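Putative esterase (Sulfolobus solfataricus P2, PDB 2RAU) probably acts as a lipase or esterase of the alpha/beta-hydrolase clan, and carries bound calcium. Local coordinates at residues 144-149 against 168-173; 50-55 against 95-100; 125-130 against 159-164; 294-299 against 316-321. One frame throughout, in Å; residues are numbered along the deposited sequence.

Contact 1: residues 144-149 against 168-173. With CA (calcium ion), chain C; EDO (1,2-ethanediol), chain E.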
loop_
_atom_site.group_PDB
_atom_site.type_symbol
_atom_site.label_atom_id
_atom_site.label_comp_id
_atom_site.label_asym_id
_atom_site.label_seq_id
_atom_site.Cartn_x
_atom_site.Cartn_y
_atom_site.Cartn_z
ATOM N N GLU A 144 14.057 -10.124 16.345
ATOM C CA GLU A 144 15.017 -10.695 15.362
ATOM C C GLU A 144 14.346 -10.903 14.000
ATOM O O GLU A 144 14.962 -10.751 12.956
ATOM C CB GLU A 144 15.578 -12.015 15.831
ATOM C CG GLU A 144 16.648 -11.878 16.860
ATOM C CD GLU A 144 16.179 -11.093 18.065
ATOM O OE1 GLU A 144 15.341 -11.617 18.797
ATOM O OE2 GLU A 144 16.619 -9.947 18.290
ATOM N N ARG A 145 13.060 -11.221 14.029
ATOM C CA ARG A 145 12.293 -11.403 12.803
ATOM C C ARG A 145 10.967 -10.687 12.979
ATOM O O ARG A 145 10.483 -10.511 14.096
ATOM C CB ARG A 145 12.061 -12.885 12.500
ATOM C CG ARG A 145 13.340 -13.719 12.344
ATOM C CD ARG A 145 13.008 -15.187 12.254
ATOM N NE ARG A 145 12.781 -15.655 10.891
ATOM C CZ ARG A 145 12.190 -16.813 10.592
ATOM N NH1 ARG A 145 11.727 -17.608 11.551
ATOM N NH2 ARG A 145 12.054 -17.183 9.334
ATOM N N ILE A 146 10.382 -10.282 11.866
ATOM C CA ILE A 146 9.137 -9.521 11.899
ATOM C C ILE A 146 7.993 -10.159 11.089
ATOM O O ILE A 146 8.184 -11.084 10.278
ATOM C CB ILE A 146 9.379 -8.061 11.425
ATOM C CG1 ILE A 146 9.647 -8.013 9.923
ATOM C CG2 ILE A 146 10.566 -7.333 12.173
ATOM C CD1 ILE A 146 9.763 -6.592 9.394
ATOM N N TYR A 147 6.785 -9.653 11.362
ATOM C CA TYR A 147 5.613 -9.938 10.560
ATOM C C TYR A 147 5.624 -8.931 9.434
ATOM O O TYR A 147 5.796 -7.736 9.654
ATOM C CB TYR A 147 4.338 -9.821 11.368
ATOM C CG TYR A 147 4.219 -10.821 12.465
ATOM C CD1 TYR A 147 4.029 -12.151 12.176
ATOM C CD2 TYR A 147 4.295 -10.439 13.789
ATOM C CE1 TYR A 147 3.923 -13.074 13.161
ATOM C CE2 TYR A 147 4.181 -11.348 14.785
ATOM C CZ TYR A 147 3.991 -12.687 14.473
ATOM O OH TYR A 147 3.864 -13.642 15.466
ATOM N N LEU A 148 5.464 -9.424 8.216
ATOM C CA LEU A 148 5.512 -8.570 7.037
ATOM C C LEU A 148 4.177 -8.691 6.286
ATOM O O LEU A 148 3.780 -9.774 5.849
ATOM C CB LEU A 148 6.646 -8.995 6.106
ATOM C CG LEU A 148 6.885 -8.133 4.864
ATOM C CD1 LEU A 148 7.223 -6.735 5.309
ATOM C CD2 LEU A 148 7.974 -8.728 4.012
ATOM N N ALA A 149 3.523 -7.553 6.112
ATOM C CA ALA A 149 2.238 -7.474 5.432
ATOM C C ALA A 149 2.426 -6.639 4.210
ATOM O O ALA A 149 3.298 -5.750 4.158
ATOM C CB ALA A 149 1.175 -6.877 6.346
ATOM N N ASN A 168 16.414 -14.895 7.830
ATOM C CA ASN A 168 16.849 -14.034 8.923
ATOM C C ASN A 168 15.964 -12.875 9.341
ATOM O O ASN A 168 16.183 -12.317 10.423
ATOM C CB ASN A 168 18.231 -13.479 8.646
ATOM C CG ASN A 168 19.324 -14.523 8.871
ATOM O OD1 ASN A 168 19.574 -15.071 10.026
ATOM N ND2 ASN A 168 19.959 -14.850 7.770
ATOM N N ASP A 169 14.991 -12.522 8.506
ATOM C CA ASP A 169 14.157 -11.335 8.719
ATOM C C ASP A 169 12.651 -11.539 8.980
ATOM O O ASP A 169 12.059 -10.701 9.641
ATOM C CB ASP A 169 14.264 -10.415 7.499
ATOM C CG ASP A 169 15.618 -9.744 7.364
ATOM O OD1 ASP A 169 16.464 -9.837 8.300
ATOM O OD2 ASP A 169 15.819 -9.092 6.296
ATOM N N ILE A 170 12.037 -12.612 8.460
ATOM C CA ILE A 170 10.557 -12.710 8.386
ATOM C C ILE A 170 10.005 -13.953 9.039
ATOM O O ILE A 170 10.426 -15.047 8.704
ATOM C CB ILE A 170 10.077 -12.726 6.892
ATOM C CG1 ILE A 170 10.714 -11.577 6.082
ATOM C CG2 ILE A 170 8.495 -12.708 6.760
ATOM C CD1 ILE A 170 10.497 -10.125 6.639
ATOM N N LYS A 171 9.061 -13.782 9.960
ATOM C CA LYS A 171 8.502 -14.914 10.655
ATOM C C LYS A 171 7.029 -15.164 10.315
ATOM O O LYS A 171 6.447 -16.156 10.745
ATOM C CB LYS A 171 8.685 -14.741 12.163
ATOM C CG LYS A 171 7.944 -13.585 12.748
ATOM C CD LYS A 171 8.222 -13.350 14.213
ATOM C CE LYS A 171 7.665 -12.010 14.624
ATOM N NZ LYS A 171 8.058 -11.592 15.981
ATOM N N GLY A 172 6.428 -14.278 9.518
ATOM C CA GLY A 172 5.044 -14.426 9.123
ATOM C C GLY A 172 4.724 -13.468 8.000
ATOM O O GLY A 172 5.246 -12.345 7.963
ATOM N N LEU A 173 3.876 -13.921 7.081
ATOM C CA LEU A 173 3.442 -13.107 5.935
ATOM C C LEU A 173 1.930 -12.892 5.946
ATOM O O LEU A 173 1.164 -13.810 6.187
ATOM C CB LEU A 173 3.874 -13.734 4.613
ATOM C CG LEU A 173 5.334 -13.550 4.203
ATOM C CD1 LEU A 173 5.752 -14.651 3.207
ATOM C CD2 LEU A 173 5.597 -12.158 3.648
HETATM CA CA CA C . 15.779 -9.428 20.249
HETATM C C1 EDO E . 12.329 -11.275 20.960
HETATM O O1 EDO E . 12.089 -12.166 19.870
HETATM C C2 EDO E . 13.684 -10.764 20.607
HETATM O O2 EDO E . 14.224 -9.730 21.421
HETATM O O HOH W 1 16.868 -11.184 21.676
HETATM O O HOH W 2 17.370 -7.419 19.551
#

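Contact 2: residues 50-55 against 95-100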
loop_
_atom_site.group_PDB
_atom_site.type_symbol
_atom_site.label_atom_id
_atom_site.label_comp_id
_atom_site.label_asym_id
_atom_site.label_seq_id
_atom_site.Cartn_x
_atom_site.Cartn_y
_atom_site.Cartn_z
ATOM N N ASN A 50 4.107 -3.806 21.303
ATOM C CA ASN A 50 5.016 -4.938 21.282
ATOM C C ASN A 50 5.125 -5.589 19.925
ATOM O O ASN A 50 4.292 -5.400 19.062
ATOM C CB ASN A 50 4.607 -5.972 22.317
ATOM C CG ASN A 50 4.908 -5.515 23.726
ATOM O OD1 ASN A 50 3.991 -5.223 24.470
ATOM N ND2 ASN A 50 6.189 -5.402 24.081
ATOM N N ASP A 51 6.209 -6.339 19.758
ATOM C CA ASP A 51 6.511 -7.076 18.537
ATOM C C ASP A 51 6.756 -6.107 17.403
ATOM O O ASP A 51 7.141 -4.956 17.646
ATOM C CB ASP A 51 5.416 -8.064 18.188
ATOM C CG ASP A 51 5.957 -9.336 17.568
ATOM O OD1 ASP A 51 6.687 -9.320 16.537
ATOM O OD2 ASP A 51 5.625 -10.386 18.128
ATOM N N ALA A 52 6.557 -6.590 16.180
ATOM C CA ALA A 52 6.794 -5.768 14.993
ATOM C C ALA A 52 6.056 -6.301 13.766
ATOM O O ALA A 52 6.233 -7.459 13.375
ATOM C CB ALA A 52 8.312 -5.657 14.716
ATOM N N VAL A 53 5.211 -5.441 13.187
ATOM C CA VAL A 53 4.545 -5.675 11.909
ATOM C C VAL A 53 4.913 -4.548 10.981
ATOM O O VAL A 53 4.702 -3.399 11.337
ATOM C CB VAL A 53 3.005 -5.688 12.047
ATOM C CG1 VAL A 53 2.402 -6.008 10.732
ATOM C CG2 VAL A 53 2.586 -6.713 13.144
ATOM N N LEU A 54 5.441 -4.875 9.805
ATOM C CA LEU A 54 5.724 -3.882 8.773
ATOM C C LEU A 54 4.732 -4.100 7.622
ATOM O O LEU A 54 4.584 -5.225 7.091
ATOM C CB LEU A 54 7.169 -3.983 8.250
ATOM C CG LEU A 54 7.544 -3.226 6.962
ATOM C CD1 LEU A 54 7.393 -1.691 7.210
ATOM C CD2 LEU A 54 8.935 -3.641 6.490
ATOM N N ILE A 55 4.073 -3.021 7.227
ATOM C CA ILE A 55 3.109 -3.057 6.109
ATOM C C ILE A 55 3.624 -2.282 4.918
ATOM O O ILE A 55 3.922 -1.113 5.008
ATOM C CB ILE A 55 1.695 -2.577 6.564
ATOM C CG1 ILE A 55 1.322 -3.290 7.895
ATOM C CG2 ILE A 55 0.632 -2.829 5.421
ATOM C CD1 ILE A 55 -0.091 -3.087 8.419
ATOM N N ASN A 95 3.421 -2.956 17.682
ATOM C CA ASN A 95 4.227 -1.920 17.070
ATOM C C ASN A 95 4.003 -2.141 15.566
ATOM O O ASN A 95 4.349 -3.194 15.034
ATOM C CB ASN A 95 5.720 -2.042 17.366
ATOM C CG ASN A 95 6.096 -1.718 18.801
ATOM O OD1 ASN A 95 5.627 -0.719 19.378
ATOM N ND2 ASN A 95 6.930 -2.573 19.388
ATOM N N VAL A 96 3.459 -1.147 14.887
ATOM C CA VAL A 96 3.187 -1.255 13.451
ATOM C C VAL A 96 3.988 -0.194 12.717
ATOM O O VAL A 96 4.011 0.935 13.118
ATOM C CB VAL A 96 1.675 -1.114 13.119
ATOM C CG1 VAL A 96 1.399 -1.456 11.612
ATOM C CG2 VAL A 96 0.834 -2.019 14.131
ATOM N N TYR A 97 4.631 -0.595 11.631
ATOM C CA TYR A 97 5.491 0.261 10.880
ATOM C C TYR A 97 5.055 0.228 9.445
ATOM O O TYR A 97 4.469 -0.750 8.973
ATOM C CB TYR A 97 6.950 -0.241 10.939
ATOM C CG TYR A 97 7.574 -0.362 12.320
ATOM C CD1 TYR A 97 7.375 -1.501 13.105
ATOM C CD2 TYR A 97 8.402 0.619 12.811
ATOM C CE1 TYR A 97 7.995 -1.651 14.345
ATOM C CE2 TYR A 97 9.036 0.474 14.068
ATOM C CZ TYR A 97 8.817 -0.661 14.823
ATOM O OH TYR A 97 9.492 -0.771 16.020
ATOM N N THR A 98 5.347 1.303 8.714
ATOM C CA THR A 98 5.025 1.351 7.306
ATOM C C THR A 98 5.935 2.382 6.617
ATOM O O THR A 98 6.276 3.401 7.181
ATOM C CB THR A 98 3.504 1.582 7.055
ATOM O OG1 THR A 98 3.231 1.561 5.640
ATOM C CG2 THR A 98 2.996 2.904 7.721
ATOM N N ILE A 99 6.259 2.087 5.370
ATOM C CA ILE A 99 7.298 2.754 4.572
ATOM C C ILE A 99 6.700 3.680 3.516
ATOM O O ILE A 99 5.668 3.351 2.888
ATOM C CB ILE A 99 8.180 1.665 3.882
ATOM C CG1 ILE A 99 9.302 2.307 3.055
ATOM C CG2 ILE A 99 7.331 0.706 3.023
ATOM C CD1 ILE A 99 10.388 1.298 2.400
ATOM N N ASP A 100 7.319 4.865 3.414
ATOM C CA ASP A 100 7.130 5.783 2.328
ATOM C C ASP A 100 8.231 5.477 1.302
ATOM O O ASP A 100 9.424 5.618 1.574
ATOM C CB ASP A 100 7.231 7.220 2.741
ATOM C CG ASP A 100 6.189 7.620 3.751
ATOM O OD1 ASP A 100 5.034 7.185 3.619
ATOM O OD2 ASP A 100 6.484 8.439 4.640
#

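Contact 3: residues 125-130 against 159-164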
loop_
_atom_site.group_PDB
_atom_site.type_symbol
_atom_site.label_atom_id
_atom_site.label_comp_id
_atom_site.label_asym_id
_atom_site.label_seq_id
_atom_site.Cartn_x
_atom_site.Cartn_y
_atom_site.Cartn_z
ATOM N N THR A 125 16.253 -1.631 -6.125
ATOM C CA THR A 125 16.079 -0.392 -5.375
ATOM C C THR A 125 15.034 -0.537 -4.273
ATOM O O THR A 125 15.296 -0.218 -3.122
ATOM C CB THR A 125 15.747 0.797 -6.325
ATOM O OG1 THR A 125 16.854 0.990 -7.211
ATOM C CG2 THR A 125 15.444 2.094 -5.543
ATOM N N TRP A 126 13.847 -1.000 -4.634
ATOM C CA TRP A 126 12.740 -1.163 -3.694
ATOM C C TRP A 126 13.112 -2.144 -2.585
ATOM O O TRP A 126 12.844 -1.869 -1.434
ATOM C CB TRP A 126 11.455 -1.624 -4.440
ATOM C CG TRP A 126 10.383 -0.572 -4.544
ATOM C CD1 TRP A 126 9.074 -0.680 -4.115
ATOM C CD2 TRP A 126 10.515 0.765 -5.063
ATOM N NE1 TRP A 126 8.402 0.500 -4.358
ATOM C CE2 TRP A 126 9.246 1.387 -4.954
ATOM C CE3 TRP A 126 11.572 1.486 -5.634
ATOM C CZ2 TRP A 126 9.024 2.687 -5.350
ATOM C CZ3 TRP A 126 11.343 2.786 -6.024
ATOM C CH2 TRP A 126 10.094 3.359 -5.902
ATOM N N ILE A 127 13.690 -3.284 -2.971
ATOM C CA ILE A 127 14.141 -4.289 -2.002
ATOM C C ILE A 127 15.203 -3.703 -1.052
ATOM O O ILE A 127 15.086 -3.887 0.170
ATOM C CB ILE A 127 14.540 -5.611 -2.656
ATOM C CG1 ILE A 127 13.262 -6.283 -3.222
ATOM C CG2 ILE A 127 15.242 -6.542 -1.617
ATOM C CD1 ILE A 127 13.534 -7.469 -4.076
ATOM N N SER A 128 16.128 -2.889 -1.569
ATOM C CA SER A 128 17.152 -2.285 -0.725
ATOM C C SER A 128 16.520 -1.324 0.294
ATOM O O SER A 128 16.965 -1.235 1.442
ATOM C CB SER A 128 18.242 -1.588 -1.547
ATOM O OG SER A 128 17.798 -0.350 -2.117
ATOM N N ASP A 129 15.467 -0.626 -0.109
ATOM C CA ASP A 129 14.797 0.320 0.746
ATOM C C ASP A 129 14.018 -0.418 1.835
ATOM O O ASP A 129 14.034 -0.017 2.994
ATOM C CB ASP A 129 13.834 1.186 -0.067
ATOM C CG ASP A 129 14.547 2.141 -1.029
ATOM O OD1 ASP A 129 15.736 2.342 -0.874
ATOM O OD2 ASP A 129 13.895 2.722 -1.941
ATOM N N ILE A 130 13.287 -1.472 1.461
ATOM C CA ILE A 130 12.613 -2.281 2.452
ATOM C C ILE A 130 13.646 -2.861 3.479
ATOM O O ILE A 130 13.376 -2.894 4.684
ATOM C CB ILE A 130 11.786 -3.403 1.790
ATOM C CG1 ILE A 130 10.679 -2.789 0.867
ATOM C CG2 ILE A 130 11.131 -4.272 2.858
ATOM C CD1 ILE A 130 9.991 -3.831 -0.108
ATOM N N LEU A 159 6.503 -10.768 -0.811
ATOM C CA LEU A 159 6.919 -12.079 -1.256
ATOM C C LEU A 159 8.317 -12.072 -1.860
ATOM O O LEU A 159 9.110 -12.991 -1.605
ATOM C CB LEU A 159 5.917 -12.648 -2.263
ATOM C CG LEU A 159 4.931 -13.648 -1.658
ATOM C CD1 LEU A 159 3.627 -13.692 -2.445
ATOM C CD2 LEU A 159 5.619 -15.021 -1.561
ATOM N N ASN A 160 8.592 -11.072 -2.703
ATOM C CA ASN A 160 9.929 -10.908 -3.305
ATOM C C ASN A 160 11.031 -10.681 -2.231
ATOM O O ASN A 160 12.124 -11.275 -2.281
ATOM C CB ASN A 160 9.893 -9.755 -4.325
ATOM C CG ASN A 160 9.120 -10.112 -5.568
ATOM O OD1 ASN A 160 8.680 -11.247 -5.713
ATOM N ND2 ASN A 160 8.898 -9.134 -6.454
ATOM N N TYR A 161 10.740 -9.808 -1.272
ATOM C CA TYR A 161 11.637 -9.555 -0.147
ATOM C C TYR A 161 11.883 -10.844 0.645
ATOM O O TYR A 161 13.040 -11.188 0.951
ATOM C CB TYR A 161 11.083 -8.450 0.790
ATOM C CG TYR A 161 12.049 -8.104 1.860
ATOM C CD1 TYR A 161 13.000 -7.115 1.667
ATOM C CD2 TYR A 161 12.047 -8.788 3.086
ATOM C CE1 TYR A 161 13.924 -6.828 2.643
ATOM C CE2 TYR A 161 12.983 -8.479 4.083
ATOM C CZ TYR A 161 13.913 -7.509 3.846
ATOM O OH TYR A 161 14.856 -7.197 4.816
ATOM N N SER A 162 10.798 -11.566 0.939
ATOM C CA SER A 162 10.874 -12.798 1.692
ATOM C C SER A 162 11.654 -13.869 0.959
ATOM O O SER A 162 12.368 -14.609 1.575
ATOM C CB SER A 162 9.472 -13.326 2.029
ATOM O OG SER A 162 8.802 -12.444 2.892
ATOM N N SER A 163 11.524 -13.945 -0.359
ATOM C CA SER A 163 12.248 -14.938 -1.122
ATOM C C SER A 163 13.770 -14.790 -0.934
ATOM O O SER A 163 14.507 -15.766 -1.094
ATOM C CB SER A 163 11.870 -14.867 -2.601
ATOM O OG SER A 163 12.535 -13.815 -3.262
ATOM N N LEU A 164 14.228 -13.582 -0.588
ATOM C CA LEU A 164 15.629 -13.308 -0.435
ATOM C C LEU A 164 16.093 -13.321 1.008
ATOM O O LEU A 164 17.235 -13.648 1.257
ATOM C CB LEU A 164 15.965 -11.950 -1.044
ATOM C CG LEU A 164 15.821 -11.789 -2.554
ATOM C CD1 LEU A 164 15.841 -10.272 -2.899
ATOM C CD2 LEU A 164 16.884 -12.568 -3.307
#

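Contact 4: residues 294-299 against 316-321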
loop_
_atom_site.group_PDB
_atom_site.type_symbol
_atom_site.label_atom_id
_atom_site.label_comp_id
_atom_site.label_asym_id
_atom_site.label_seq_id
_atom_site.Cartn_x
_atom_site.Cartn_y
_atom_site.Cartn_z
ATOM N N LEU A 294 9.448 -20.861 3.850
ATOM C CA LEU A 294 8.782 -21.637 4.889
ATOM C C LEU A 294 8.338 -20.721 6.035
ATOM O O LEU A 294 8.802 -20.819 7.176
ATOM C CB LEU A 294 9.713 -22.747 5.395
ATOM C CG LEU A 294 10.371 -23.590 4.292
ATOM C CD1 LEU A 294 11.270 -24.525 4.970
ATOM C CD2 LEU A 294 9.344 -24.287 3.386
ATOM N N VAL A 295 7.446 -19.818 5.700
ATOM C CA VAL A 295 6.933 -18.822 6.615
ATOM C C VAL A 295 5.403 -19.006 6.682
ATOM O O VAL A 295 4.767 -19.119 5.632
ATOM C CB VAL A 295 7.295 -17.384 6.065
ATOM C CG1 VAL A 295 6.513 -16.299 6.740
ATOM C CG2 VAL A 295 8.826 -17.128 6.165
ATOM N N PRO A 296 4.815 -19.063 7.903
ATOM C CA PRO A 296 3.358 -19.029 8.040
ATOM C C PRO A 296 2.790 -17.823 7.314
ATOM O O PRO A 296 3.283 -16.692 7.491
ATOM C CB PRO A 296 3.149 -18.871 9.547
ATOM C CG PRO A 296 4.311 -19.496 10.123
ATOM C CD PRO A 296 5.454 -19.161 9.215
ATOM N N THR A 297 1.755 -18.066 6.519
ATOM C CA THR A 297 1.150 -17.059 5.647
ATOM C C THR A 297 -0.376 -17.034 5.721
ATOM O O THR A 297 -1.018 -18.076 5.791
ATOM C CB THR A 297 1.603 -17.277 4.154
ATOM O OG1 THR A 297 3.036 -17.220 4.066
ATOM C CG2 THR A 297 0.979 -16.252 3.206
ATOM N N ILE A 298 -0.938 -15.826 5.770
ATOM C CA ILE A 298 -2.388 -15.632 5.599
ATOM C C ILE A 298 -2.561 -14.706 4.385
ATOM O O ILE A 298 -1.863 -13.699 4.251
ATOM C CB ILE A 298 -3.107 -15.134 6.905
ATOM C CG1 ILE A 298 -4.633 -15.171 6.732
ATOM C CG2 ILE A 298 -2.562 -13.755 7.367
ATOM C CD1 ILE A 298 -5.360 -14.913 7.999
ATOM N N ALA A 299 -3.471 -15.086 3.478
ATOM C CA ALA A 299 -3.706 -14.342 2.242
ATOM C C ALA A 299 -5.178 -14.064 2.109
ATOM O O ALA A 299 -5.992 -14.968 2.197
ATOM C CB ALA A 299 -3.184 -15.120 1.018
ATOM N N PRO A 316 3.480 -19.823 -0.145
ATOM C CA PRO A 316 3.989 -20.848 0.777
ATOM C C PRO A 316 2.985 -21.979 1.092
ATOM O O PRO A 316 1.777 -21.762 1.002
ATOM C CB PRO A 316 4.337 -20.036 2.020
ATOM C CG PRO A 316 4.707 -18.690 1.464
ATOM C CD PRO A 316 3.765 -18.455 0.340
ATOM N N SER A 317 3.490 -23.163 1.452
ATOM C CA SER A 317 2.645 -24.351 1.690
ATOM C C SER A 317 1.647 -24.129 2.837
ATOM O O SER A 317 0.497 -24.568 2.784
ATOM C CB SER A 317 3.514 -25.606 1.951
ATOM N N ASN A 318 2.096 -23.453 3.882
ATOM C CA ASN A 318 1.209 -23.056 4.996
ATOM C C ASN A 318 -0.140 -22.385 4.625
ATOM O O ASN A 318 -1.178 -22.649 5.236
ATOM C CB ASN A 318 1.932 -21.996 5.855
ATOM C CG ASN A 318 3.202 -22.535 6.497
ATOM O OD1 ASN A 318 4.262 -22.644 5.835
ATOM N ND2 ASN A 318 3.112 -22.866 7.799
ATOM N N SER A 319 -0.077 -21.538 3.606
ATOM C CA SER A 319 -1.009 -20.466 3.422
ATOM C C SER A 319 -2.494 -20.711 3.670
ATOM O O SER A 319 -3.078 -21.605 3.104
ATOM C CB SER A 319 -0.774 -19.861 2.043
ATOM O OG SER A 319 0.603 -19.563 1.873
ATOM N N GLU A 320 -3.074 -19.898 4.553
ATOM C CA GLU A 320 -4.500 -19.873 4.783
ATOM C C GLU A 320 -4.995 -18.781 3.833
ATOM O O GLU A 320 -4.536 -17.648 3.938
ATOM C CB GLU A 320 -4.811 -19.516 6.248
ATOM C CG GLU A 320 -6.310 -19.368 6.545
ATOM C CD GLU A 320 -6.623 -19.124 8.015
ATOM O OE1 GLU A 320 -5.670 -19.044 8.827
ATOM O OE2 GLU A 320 -7.836 -19.026 8.353
ATOM N N ILE A 321 -5.887 -19.135 2.907
ATOM C CA ILE A 321 -6.478 -18.179 1.949
ATOM C C ILE A 321 -7.911 -17.819 2.380
ATOM O O ILE A 321 -8.748 -18.700 2.544
ATOM C CB ILE A 321 -6.478 -18.754 0.501
ATOM C CG1 ILE A 321 -5.053 -18.781 -0.065
ATOM C CG2 ILE A 321 -7.382 -17.946 -0.413
ATOM C CD1 ILE A 321 -4.882 -19.707 -1.283
#

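Contact 1: residues 144-149 against 168-173
E144 brings its carbonyl oxygen beside that of N168, two acceptors that share K138 NZ, weakly on the E144 side. Its carboxylate turns off to a calcium ion, bound through OE2 at 2.2 Å and OE1 at 2.7 Å; G142, ethanediol and waters share the metal. R145, in one of its two conformers, has the CA of K171 over one guanidinium face, while NH2 is hydrogen-bonded to the carbonyl of W166. I146 starts the parallel pairing, its N giving a bond of 2.8 Å to D169 O and its O taking one of 2.9 Å from K171 N. Its CG1 meets I170 CD1, the methyl that also touches L148 CD2. Y147 receives the K171 chain over one ring face, a CH-pi contact with CE 3.8 Å from the ring centroid, and has G172 CA at its edge, 3.9 Å from CD1. K171 has CG wedged between its backbone N and carbonyl carbon (chi1 65°) and runs extended from there, which carries the ammonium across the ring to a salt bridge with D51. L148 N closes the ladder on G172 O (2.9 Å). This beta-alpha-beta crossover thus keeps aliphatic packing on the I146, L148 and I170 side, whereas on the Y147 side an aromatic face shields a lysine chain whose charge is probably neutralised by D51.

Contact 2: residues 50-55 against 95-100
The ring of Y97 has the carbonyl oxygen of V53 at its edge, in the ring plane, with CD1 3.7 Å from V53 O; A52 CB approaches CE1 obliquely. I137 and S141 of helix 123-141 also touch the Y97 side chain, whose hydroxyl bonds to D140. The other flat group is the amide of N95. Its ND2 donates to D51 O over 3.0 Å, and the acceptor lies close to the amide plane. Swung beside its own backbone N (chi1 -71°), this amide reaches the corner at D51, where the chain turns into strand 52-56, while N95 N binds N50 O. With an alanine at N95, D51 O is likely to lose this donor and the corner its side-chain tie to strand 94-100. Beyond the corner the parallel ladder is regular: V53 N to N95 O, Y97 N to V53 O at 2.8 Å, and I55 N to Y97 O. T98, in one of its two conformers, adds a side-chain rung, its OG1 donating to I55 O at 2.8 Å; the hydroxyl stands opposite the backbone N (chi1 -177°), which brings it across to that carbonyl. L54 CD1 rests on Y97 CB at 4.0 Å, on the sheet side facing helix 123-141; on the reverse side I55 CD1 crosses V96 CG1 at 3.9 Å. Strand 52-56 lies between strands 94-100 and 146-151 and parallel to both, and the latter leads to the probable nucleophile elbow, as in the alpha/beta-hydrolase fold.

Contact 3: residues 125-130 against 159-164
I130 sets its CG2 methyl over one face of the Y161 ring, 4.0 Å from the centroid and displaced toward the rim, the nearest ring atom being CD1 at 3.6 Å. This is the close, buried part of a crossing between helices 123-141 and 153-169, whose local axes pass 10.3 Å apart at 73°. With CG opposite its backbone N (chi1 -175°), the tyrosine points into the interface. The I127 carbonyl oxygen lies at the ring edge near CE1, and I127 CG2 touches CD1. Beyond the ring, the phenol OH is hydrogen-bonded to D169. Replacing Y161 by a serine would probably open a gap beneath the I130 methyl and leave D169 without its phenol partner. The outer side is sparser: I127 CD1 meets L164 CD1 at 3.8 Å, the two side chains set roughly perpendicular, and L164 is exposed. N160 comes no nearer to I127 CD1 than 4.3 Å through its CB, its amide being engaged with Y290. No hydrogen bond joins the two segments, which means that between 125-130 and 159-164 the contact is apolar and CH-pi in kind; farther along the same helices, charge takes over as D169 forms salt bridges to K131 and K138.

Contact 4: residues 294-299 against 316-321
Parallel pairing opens as E320 N donates to T297 O (3.0 Å) and continues as A299 N donates to E320 O at 2.8 Å, with CA-H...O contacts from S319, I298 and I321 filling in between. Ahead of the ladder, T297 presents OG1 to the ring of P316, 3.4 Å from CG, one side chain lying athwart the other. That hydroxyl sits beside its own backbone N (chi1 -58°), a turn that lets it donate back to V295 O from above the carbonyl plane. T297 CB meanwhile lies 3.4 Å from S319 OG, a van der Waals approach, since the serine hydroxyl donates to P316 O at 2.6 Å. S319 N binds the same oxygen, and both donors arrive from one face of its plane, pinning the bend that leads into strand 320-324. The two strands and helix 306-309 form a beta-alpha-beta unit, and strand 320-324 is here the outermost partner at this end of the large sheet. On the outer flank N318 lays its amide against P296, with CG 3.8 Å from CA. I298 and E320 share one side of the sheet, where W349 of helix 338-353 touches both. On the reverse side buried A299 meets exposed I321, in one of its two conformers, and L315 also touches A299.

Contacts 1, 2 and 4 are successive samples of one large sheet: strands 52-56 and 146-151 are neighbours in it, as are 170-176 and 297-302, so contact 1 borders both of the others. Contact 3 lies off the sheet, where two of its helices cross, and shares helix 153-169 with contact 1. Contacts 1, 2 and 3 are largely buried, while contact 4 lies toward the surface and has exposed residues in E320 and I321. Chemistry follows place. The strand pairs depend on backbone bonds, contact 3 on apolar packing without any. Polar side chains tie contact 1 to contacts 2 and 3.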